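Local coordinates for subdomain of Desmoplakin Carboxy-Terminal domain (DPCT) (Homo sapiens, PDB 1LM5), which probably helps anchor intermediate filaments to desmosomes, as part of a desmoplakin tail fragment that binds these filaments through plakin repeats, at residues 76-79 and 80-83; 112-115 and 116-120. One frame throughout, in Å; residues are numbered along the deposited sequence.

Contact 1: residues 76-79 and 80-83; sequences MATR and LKPA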
ATOM      1  N   MET B  76     -18.171   9.465 -16.314  1.00 23.37           N
ATOM      2  CA  MET B  76     -17.615   8.298 -15.642  1.00 23.67           C
ATOM      3  C   MET B  76     -17.055   8.692 -14.276  1.00 21.52           C
ATOM      4  O   MET B  76     -17.255   7.979 -13.301  1.00 21.73           O
ATOM      5  CB  MET B  76     -16.521   7.645 -16.500  1.00 23.82           C
ATOM      6  CG  MET B  76     -15.924   6.388 -15.888  1.00 24.76           C
ATOM      7  SD  MET B  76     -17.111   5.052 -15.785  1.00 24.86           S
ATOM      8  CE  MET B  76     -17.160   4.534 -17.487  1.00 23.39           C
ATOM      9  N   ALA B  77     -16.367   9.828 -14.197  1.00 20.18           N
ATOM     10  CA  ALA B  77     -15.811  10.269 -12.924  1.00 22.46           C
ATOM     11  C   ALA B  77     -16.945  10.375 -11.906  1.00 23.00           C
ATOM     12  O   ALA B  77     -16.776  10.037 -10.741  1.00 23.82           O
ATOM     13  CB  ALA B  77     -15.128  11.606 -13.079  1.00 23.69           C
ATOM     14  N   THR B  78     -18.109  10.836 -12.361  1.00 22.15           N
ATOM     15  CA  THR B  78     -19.259  10.960 -11.474  1.00 22.20           C
ATOM     16  C   THR B  78     -19.664   9.587 -10.959  1.00 20.64           C
ATOM     17  O   THR B  78     -19.827   9.394  -9.759  1.00 20.37           O
ATOM     18  CB  THR B  78     -20.454  11.599 -12.205  1.00 23.59           C
ATOM     19  OG1 THR B  78     -20.106  12.935 -12.581  1.00 25.11           O
ATOM     20  CG2 THR B  78     -21.691  11.637 -11.300  1.00 25.02           C
ATOM     21  N   ARG B  79     -19.795   8.627 -11.871  1.00 21.14           N
ATOM     22  CA  ARG B  79     -20.191   7.275 -11.499  1.00 22.22           C
ATOM     23  C   ARG B  79     -19.161   6.585 -10.625  1.00 22.17           C
ATOM     24  O   ARG B  79     -19.503   5.672  -9.887  1.00 22.69           O
ATOM     25  CB  ARG B  79     -20.415   6.417 -12.739  1.00 23.93           C
ATOM     26  CG  ARG B  79     -21.401   6.965 -13.732  1.00 26.66           C
ATOM     27  CD  ARG B  79     -21.270   6.206 -15.040  1.00 31.55           C
ATOM     28  NE  ARG B  79     -21.776   6.990 -16.158  1.00 37.55           N
ATOM     29  CZ  ARG B  79     -21.576   6.682 -17.434  1.00 39.75           C
ATOM     30  NH1 ARG B  79     -20.876   5.600 -17.750  1.00 38.73           N
ATOM     31  NH2 ARG B  79     -22.068   7.464 -18.388  1.00 40.88           N
ATOM     32  N   LEU B  80     -17.900   7.012 -10.715  1.00 21.36           N
ATOM     33  CA  LEU B  80     -16.833   6.397  -9.929  1.00 20.64           C
ATOM     34  C   LEU B  80     -16.622   6.961  -8.537  1.00 19.73           C
ATOM     35  O   LEU B  80     -15.811   6.430  -7.784  1.00 20.70           O
ATOM     36  CB  LEU B  80     -15.495   6.490 -10.674  1.00 17.87           C
ATOM     37  CG  LEU B  80     -15.429   5.766 -12.009  1.00 19.19           C
ATOM     38  CD1 LEU B  80     -14.091   6.070 -12.679  1.00 18.65           C
ATOM     39  CD2 LEU B  80     -15.597   4.274 -11.768  1.00 17.63           C
ATOM     40  N   LYS B  81     -17.323   8.036  -8.185  1.00 21.23           N
ATOM     41  CA  LYS B  81     -17.138   8.637  -6.868  1.00 22.28           C
ATOM     42  C   LYS B  81     -17.224   7.636  -5.721  1.00 20.85           C
ATOM     43  O   LYS B  81     -16.338   7.587  -4.860  1.00 19.72           O
ATOM     44  CB  LYS B  81     -18.145   9.782  -6.656  1.00 24.90           C
ATOM     45  CG  LYS B  81     -17.888  10.995  -7.556  1.00 28.29           C
ATOM     46  CD  LYS B  81     -19.081  11.955  -7.551  1.00 30.99           C
ATOM     47  CE  LYS B  81     -18.886  13.154  -8.486  1.00 33.85           C
ATOM     48  NZ  LYS B  81     -17.933  14.185  -7.968  1.00 35.84           N
ATOM     49  N   PRO B  82     -18.291   6.820  -5.686  1.00 21.22           N
ATOM     50  CA  PRO B  82     -18.389   5.851  -4.585  1.00 19.70           C
ATOM     51  C   PRO B  82     -17.163   4.934  -4.523  1.00 18.40           C
ATOM     52  O   PRO B  82     -16.666   4.627  -3.442  1.00 18.03           O
ATOM     53  CB  PRO B  82     -19.663   5.082  -4.904  1.00 19.69           C
ATOM     54  CG  PRO B  82     -20.500   6.096  -5.663  1.00 22.18           C
ATOM     55  CD  PRO B  82     -19.467   6.744  -6.568  1.00 21.00           C
ATOM     56  N   ALA B  83     -16.683   4.490  -5.683  1.00 16.85           N
ATOM     57  CA  ALA B  83     -15.506   3.617  -5.734  1.00 18.44           C
ATOM     58  C   ALA B  83     -14.287   4.339  -5.165  1.00 18.14           C
ATOM     59  O   ALA B  83     -13.473   3.748  -4.453  1.00 17.77           O
ATOM     60  CB  ALA B  83     -15.221   3.188  -7.171  1.00 15.57           C
TER

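Contact 2: residues 112-115 and 116-120; sequences YEAG and QRFLE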
ATOM      1  N   TYR B 112     -25.427  -2.391  -1.332  1.00 29.35           N
ATOM      2  CA  TYR B 112     -24.716  -3.651  -1.139  1.00 29.87           C
ATOM      3  C   TYR B 112     -23.903  -4.084  -2.354  1.00 29.59           C
ATOM      4  O   TYR B 112     -22.754  -4.505  -2.220  1.00 28.83           O
ATOM      5  CB  TYR B 112     -25.702  -4.766  -0.802  1.00 32.59           C
ATOM      6  CG  TYR B 112     -25.029  -6.106  -0.599  1.00 34.05           C
ATOM      7  CD1 TYR B 112     -24.319  -6.378   0.564  1.00 35.09           C
ATOM      8  CD2 TYR B 112     -25.073  -7.087  -1.589  1.00 35.75           C
ATOM      9  CE1 TYR B 112     -23.664  -7.590   0.738  1.00 36.72           C
ATOM     10  CE2 TYR B 112     -24.419  -8.306  -1.425  1.00 37.60           C
ATOM     11  CZ  TYR B 112     -23.718  -8.548  -0.258  1.00 36.71           C
ATOM     12  OH  TYR B 112     -23.069  -9.748  -0.084  1.00 41.18           O
ATOM     13  N   GLU B 113     -24.514  -4.009  -3.530  1.00 28.61           N
ATOM     14  CA  GLU B 113     -23.847  -4.413  -4.764  1.00 29.74           C
ATOM     15  C   GLU B 113     -22.549  -3.660  -5.022  1.00 26.09           C
ATOM     16  O   GLU B 113     -21.513  -4.275  -5.287  1.00 23.76           O
ATOM     17  CB  GLU B 113     -24.781  -4.232  -5.952  1.00 32.72           C
ATOM     18  CG  GLU B 113     -25.379  -5.522  -6.463  1.00 39.96           C
ATOM     19  CD  GLU B 113     -26.253  -5.290  -7.678  1.00 44.66           C
ATOM     20  OE1 GLU B 113     -25.794  -4.585  -8.609  1.00 45.75           O
ATOM     21  OE2 GLU B 113     -27.392  -5.810  -7.701  1.00 47.60           O
ATOM     22  N   ALA B 114     -22.614  -2.333  -4.951  1.00 23.88           N
ATOM     23  CA  ALA B 114     -21.441  -1.491  -5.167  1.00 22.85           C
ATOM     24  C   ALA B 114     -20.385  -1.805  -4.110  1.00 22.84           C
ATOM     25  O   ALA B 114     -19.213  -2.016  -4.427  1.00 20.91           O
ATOM     26  CB  ALA B 114     -21.831  -0.023  -5.082  1.00 22.86           C
ATOM     27  N   GLY B 115     -20.819  -1.835  -2.852  1.00 20.83           N
ATOM     28  CA  GLY B 115     -19.911  -2.124  -1.760  1.00 22.27           C
ATOM     29  C   GLY B 115     -19.213  -3.450  -1.962  1.00 22.83           C
ATOM     30  O   GLY B 115     -17.997  -3.554  -1.785  1.00 21.63           O
ATOM     31  N   GLN B 116     -19.983  -4.465  -2.344  1.00 22.80           N
ATOM     32  CA  GLN B 116     -19.433  -5.794  -2.563  1.00 24.34           C
ATOM     33  C   GLN B 116     -18.423  -5.817  -3.694  1.00 21.70           C
ATOM     34  O   GLN B 116     -17.406  -6.497  -3.606  1.00 20.23           O
ATOM     35  CB  GLN B 116     -20.547  -6.794  -2.859  1.00 26.28           C
ATOM     36  CG  GLN B 116     -21.024  -7.511  -1.628  1.00 33.78           C
ATOM     37  CD  GLN B 116     -19.893  -8.215  -0.903  1.00 32.06           C
ATOM     38  OE1 GLN B 116     -19.283  -9.157  -1.423  1.00 36.14           O
ATOM     39  NE2 GLN B 116     -19.607  -7.763   0.300  1.00 33.11           N
ATOM     40  N   ARG B 117     -18.717  -5.086  -4.758  1.00 21.52           N
ATOM     41  CA  ARG B 117     -17.804  -5.024  -5.891  1.00 20.61           C
ATOM     42  C   ARG B 117     -16.486  -4.467  -5.388  1.00 18.65           C
ATOM     43  O   ARG B 117     -15.417  -5.009  -5.653  1.00 16.96           O
ATOM     44  CB  ARG B 117     -18.313  -4.066  -6.969  1.00 21.84           C
ATOM     45  CG  ARG B 117     -19.446  -4.551  -7.820  1.00 25.75           C
ATOM     46  CD  ARG B 117     -19.404  -3.836  -9.168  1.00 21.24           C
ATOM     47  NE  ARG B 117     -19.553  -2.388  -9.058  1.00 20.67           N
ATOM     48  CZ  ARG B 117     -20.706  -1.768  -8.819  1.00 25.35           C
ATOM     49  NH1 ARG B 117     -21.821  -2.472  -8.666  1.00 24.64           N
ATOM     50  NH2 ARG B 117     -20.749  -0.446  -8.738  1.00 26.47           N
ATOM     51  N   PHE B 118     -16.580  -3.359  -4.661  1.00 17.61           N
ATOM     52  CA  PHE B 118     -15.401  -2.677  -4.169  1.00 18.19           C
ATOM     53  C   PHE B 118     -14.567  -3.556  -3.246  1.00 17.20           C
ATOM     54  O   PHE B 118     -13.349  -3.644  -3.389  1.00 16.46           O
ATOM     55  CB  PHE B 118     -15.827  -1.387  -3.471  1.00 17.97           C
ATOM     56  CG  PHE B 118     -16.643  -0.465  -4.339  1.00 17.62           C
ATOM     57  CD1 PHE B 118     -17.420   0.536  -3.761  1.00 18.60           C
ATOM     58  CD2 PHE B 118     -16.626  -0.580  -5.733  1.00 17.75           C
ATOM     59  CE1 PHE B 118     -18.162   1.412  -4.551  1.00 17.11           C
ATOM     60  CE2 PHE B 118     -17.366   0.289  -6.531  1.00 18.51           C
ATOM     61  CZ  PHE B 118     -18.141   1.294  -5.928  1.00 17.93           C
ATOM     62  N   LEU B 119     -15.223  -4.207  -2.298  1.00 16.48           N
ATOM     63  CA  LEU B 119     -14.509  -5.092  -1.391  1.00 16.06           C
ATOM     64  C   LEU B 119     -13.786  -6.187  -2.163  1.00 16.68           C
ATOM     65  O   LEU B 119     -12.640  -6.529  -1.865  1.00 17.08           O
ATOM     66  CB  LEU B 119     -15.484  -5.724  -0.401  1.00 17.62           C
ATOM     67  CG  LEU B 119     -16.171  -4.724   0.518  1.00 19.75           C
ATOM     68  CD1 LEU B 119     -17.237  -5.442   1.354  1.00 21.97           C
ATOM     69  CD2 LEU B 119     -15.138  -4.085   1.411  1.00 18.96           C
ATOM     70  N   GLU B 120     -14.454  -6.733  -3.166  1.00 15.79           N
ATOM     71  CA  GLU B 120     -13.850  -7.787  -3.960  1.00 18.43           C
ATOM     72  C   GLU B 120     -12.675  -7.282  -4.774  1.00 16.99           C
ATOM     73  O   GLU B 120     -11.640  -7.934  -4.852  1.00 15.97           O
ATOM     74  CB  GLU B 120     -14.893  -8.406  -4.868  1.00 17.46           C
ATOM     75  CG  GLU B 120     -16.006  -9.063  -4.062  1.00 22.12           C
ATOM     76  CD  GLU B 120     -17.158  -9.489  -4.916  1.00 22.05           C
ATOM     77  OE1 GLU B 120     -17.250  -9.013  -6.070  1.00 24.13           O
ATOM     78  OE2 GLU B 120     -17.983 -10.284  -4.424  1.00 24.90           O
TER

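Contact 1: residues 76-79 and 80-83
Met76 and Leu80 meet one turn apart on helix 74-88, and their bond is the shortest of the contact: Leu80 N donates to Met76 O at 2.8 Å, the nitrogen lying nearly on the line of the C=O bond although its N-H does not aim straight at the oxygen (136°). Leu80 N also makes a weak bond to Ala77 O. One residue on, Lys81 N reaches Thr78 O at 3.3 Å by a fairly straight N-H (164°), but comes in well above the carbonyl plane. Just ahead of Pro82, the turn is thus held partly by three-residue spacing. Pro82 has no N-H to give to Thr78 O, the carbonyl four residues back; its ring carbon CD instead lies 3.5 Å from Arg79 O, and the helix kinks here.

Apolar contact falls on the inner side. Met76 CG, swung anti to its own backbone nitrogen (chi1 -178°), runs forward beside its carbonyl and touches Leu80 CD1 at 3.7 Å. The two chains cross at a slant, and both are buried: Met76 also packs on Gln40 of helix 36-47, while Leu80 touches Glu44 of that helix and Leu63 of helix 63-68.

On the outer side, Lys81 lays its methylenes over Thr78, with CG 3.3 Å from Thr78 O and CE 3.7 Å from Thr78 CA. The long aliphatic stem suits this exposed place, since it covers backbone before the chain bends at its ammonium end.

Flexible Met76 and branched Leu80 give the inward side apolar surface to pack on helix 36-47, while the proline exchanges a backbone bond for a bend, so the helix changes direction without breaking.

Contact 2: residues 112-115 and 116-120
Tyr112 to Leu119 form regular alpha-helix, in which Gln116 N, Arg117 N, Phe118 N and Leu119 N donate to the carbonyls of Tyr112, Glu113, Ala114 and Gly115, with Gln116 N 2.8 Å from Tyr112 O. The side chains of Tyr112 and Gln116 lie alongside each other and point the same way. Gln116 CG sits over one ring face, 3.6 Å from the centroid of Tyr112, in a CH-pi contact displaced toward the hydroxyl end; the amide plane is only 18° from that of the ring. Tyr112 CG is anti to its backbone nitrogen (chi1 180°), which stands the ring out from the helix, while Gln116 CG leans back over it.

Arg117 folds back over the preceding turn: a bend at chi3 brings one guanidinium face over Ala114 CA, with CZ 3.7 Å from that carbon. The small alanine lets the flat group lie close to the backbone. Arg117 NE forms a salt bridge with Glu44 of helix 36-47, whereas Glu113 OE1 stays 4.5 Å from Arg117 NH1, beyond salt-bridge range. The helix belongs to a fragment built of plakin repeats, and Arg117 ties it to another helix of that fold.

Phe118 faces inward, packing on Ala86 of helix 74-88. Its ring has Ala114 O over one face, 3.0 Å from Phe118 CG, and Ala114 CB lies 4.0 Å from Phe118 CE1. Gly115, without a side chain, adds no bulk at a buried position; Leu119, one turn on, brings CG to 3.2 Å from Gly115 O and touches Ala101 and Ala102 of helix 101-106 and Leu156 of helix 150-157.

Overall arrangement
Contact 1 comes first along the chain, on helix 74-88, and contact 2 follows on helix 112-124, with helix 101-106 between them in sequence. Their centres are about 14 Å apart, yet the two helices meet directly: the phenyl ring of Phe118 packs against Pro82 and Ala83, with Phe118 CZ 3.5 Å from Ala83 CA. The kinked part of the earlier helix therefore forms a seat for the aromatic side chain of the later one. Helix 36-47 links them further, since its Glu44 touches Leu80 and Ala83 and also pairs with Arg117. Helices distant in sequence are so joined into one compact body, within the filament-binding fragment.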